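Local coordinates for protein dual specificity phosphatase 28 (PDB 5Y15) that acts as an atypical dual-specificity phosphatase that cleaves a synthetic aryl phosphate in vitro but has almost no detectable activity toward phosphotyrosine, at residues A137-H142 with Q152-A157. The protein carries 2 engineered substitutions. Sequence-based numbering, arbitrary orientation.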
# COMPACT_ATOMS: atom_id res chain seq x y z
N ALA A 137 -14.47 -1.36 5.18
CA ALA A 137 -14.45 -0.60 3.93
C ALA A 137 -14.01 -1.48 2.76
O ALA A 137 -14.48 -1.31 1.63
CB ALA A 137 -13.56 0.63 4.09
N TYR A 138 -13.07 -2.39 3.00
CA TYR A 138 -12.63 -3.25 1.92
C TYR A 138 -13.78 -4.14 1.44
O TYR A 138 -13.99 -4.31 0.23
CB TYR A 138 -11.42 -4.10 2.33
CG TYR A 138 -11.09 -5.14 1.28
CD1 TYR A 138 -10.35 -4.79 0.15
CD2 TYR A 138 -11.57 -6.44 1.38
CE1 TYR A 138 -10.07 -5.72 -0.82
CE2 TYR A 138 -11.31 -7.38 0.38
CZ TYR A 138 -10.56 -7.01 -0.71
OH TYR A 138 -10.29 -7.95 -1.68
N LEU A 139 -14.53 -4.70 2.39
CA LEU A 139 -15.64 -5.56 1.99
C LEU A 139 -16.71 -4.77 1.24
O LEU A 139 -17.32 -5.29 0.30
CB LEU A 139 -16.24 -6.24 3.22
CG LEU A 139 -15.26 -7.21 3.89
CD1 LEU A 139 -15.91 -7.76 5.14
CD2 LEU A 139 -14.93 -8.34 2.91
N MET A 140 -16.93 -3.51 1.62
CA MET A 140 -17.92 -2.72 0.90
C MET A 140 -17.45 -2.38 -0.50
O MET A 140 -18.23 -2.43 -1.46
CB MET A 140 -18.19 -1.41 1.64
CG MET A 140 -19.24 -1.47 2.71
SD MET A 140 -19.34 0.17 3.48
CE MET A 140 -17.96 0.06 4.46
N ARG A 141 -16.18 -2.01 -0.64
CA ARG A 141 -15.66 -1.44 -1.89
C ARG A 141 -15.37 -2.51 -2.94
O ARG A 141 -15.58 -2.27 -4.14
CB ARG A 141 -14.42 -0.61 -1.59
CG ARG A 141 -13.63 -0.15 -2.80
CD ARG A 141 -14.46 0.77 -3.70
NE ARG A 141 -13.67 1.26 -4.83
CZ ARG A 141 -13.62 0.65 -6.02
NH1 ARG A 141 -14.32 -0.46 -6.23
NH2 ARG A 141 -12.87 1.15 -6.99
N HIS A 142 -14.88 -3.69 -2.54
CA HIS A 142 -14.45 -4.69 -3.51
C HIS A 142 -15.17 -6.03 -3.42
O HIS A 142 -14.94 -6.90 -4.28
CB HIS A 142 -12.94 -4.91 -3.43
CG HIS A 142 -12.15 -3.76 -3.95
ND1 HIS A 142 -11.38 -2.95 -3.14
CD2 HIS A 142 -12.03 -3.25 -5.20
CE1 HIS A 142 -10.80 -2.01 -3.88
NE2 HIS A 142 -11.19 -2.18 -5.13
N GLN A 152 -21.01 -6.67 9.79
CA GLN A 152 -21.45 -7.91 10.43
C GLN A 152 -20.43 -9.01 10.24
O GLN A 152 -20.13 -9.76 11.18
CB GLN A 152 -22.81 -8.34 9.88
CG GLN A 152 -23.34 -9.60 10.55
CD GLN A 152 -24.18 -10.47 9.60
OE1 GLN A 152 -25.41 -10.52 9.69
NE2 GLN A 152 -23.50 -11.17 8.68
N MET A 153 -19.85 -9.13 9.05
CA MET A 153 -18.78 -10.10 8.87
C MET A 153 -17.59 -9.78 9.77
O MET A 153 -17.02 -10.68 10.41
CB MET A 153 -18.34 -10.14 7.42
CG MET A 153 -19.34 -10.76 6.48
SD MET A 153 -18.40 -10.98 4.98
CE MET A 153 -17.44 -12.41 5.45
N VAL A 154 -17.18 -8.52 9.84
CA VAL A 154 -16.01 -8.20 10.66
C VAL A 154 -16.28 -8.55 12.12
O VAL A 154 -15.49 -9.24 12.77
CB VAL A 154 -15.60 -6.73 10.48
CG1 VAL A 154 -14.48 -6.34 11.50
CG2 VAL A 154 -15.10 -6.49 9.05
N LYS A 155 -17.43 -8.11 12.64
CA LYS A 155 -17.78 -8.37 14.04
C LYS A 155 -17.94 -9.87 14.33
O LYS A 155 -17.60 -10.32 15.43
CB LYS A 155 -19.07 -7.62 14.41
CG LYS A 155 -19.41 -7.68 15.90
CD LYS A 155 -19.31 -6.31 16.55
CE LYS A 155 -19.67 -6.36 18.03
NZ LYS A 155 -18.63 -5.65 18.86
N SER A 156 -18.44 -10.65 13.37
CA SER A 156 -18.55 -12.08 13.59
C SER A 156 -17.17 -12.72 13.64
O SER A 156 -16.93 -13.66 14.40
CB SER A 156 -19.39 -12.75 12.49
OG SER A 156 -20.78 -12.45 12.60
N ALA A 157 -16.23 -12.20 12.85
CA ALA A 157 -14.89 -12.76 12.90
C ALA A 157 -14.12 -12.27 14.13
O ALA A 157 -13.32 -13.02 14.68
CB ALA A 157 -14.12 -12.41 11.62
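Leu139 reaches across from helix 130-142 and sets one methyl, CD1, against two neighbours on helix 147-157, Met153 and Val154. The contact is wholly apolar, with no hydrogen bond between the segments. Leu139 CD1 lies 4.1 Å from Met153 SD and equally close to Met153 CB, so it rests against both the root and the sulfur of that side chain, and the two side chains cross at about a right angle. Met153 CG lies beside the backbone N (chi1 -71°) and the chain runs on extended through chi2, bringing SD to the leucine methyl. On Val154, chi1 of 172° leaves CG2, on the backbone N side, as the branch that touches, 4.2 Å from Leu139 CD1.

Both helices belong to the catalytic domain of the protein-tyrosine phosphatase fold and follow one another in the chain, the first coming soon after the phosphate-binding loop. Ser124, an engineered residue at the position inferred to hold the phosphocysteine-forming cysteine, has its side chain about 10 Å from that of Val154. Val154 also packs on Ala132, Cys135 and Thr136, earlier in helix 130-142, and on Val43 of strand 40-44, while Met153 touches Ala44, so the second helix bridges the first and the edge of the sheet.

Tyr138 OH bonds Glu111 and Arg141 NE pairs with Glu104, both on helix 100-115. Within helix 147-157, Ser156 OG turns back on Gln152 O at 3.1 Å, tilted 35° from the carbonyl plane, while Ser156 N reaches the same oxygen from the opposite face.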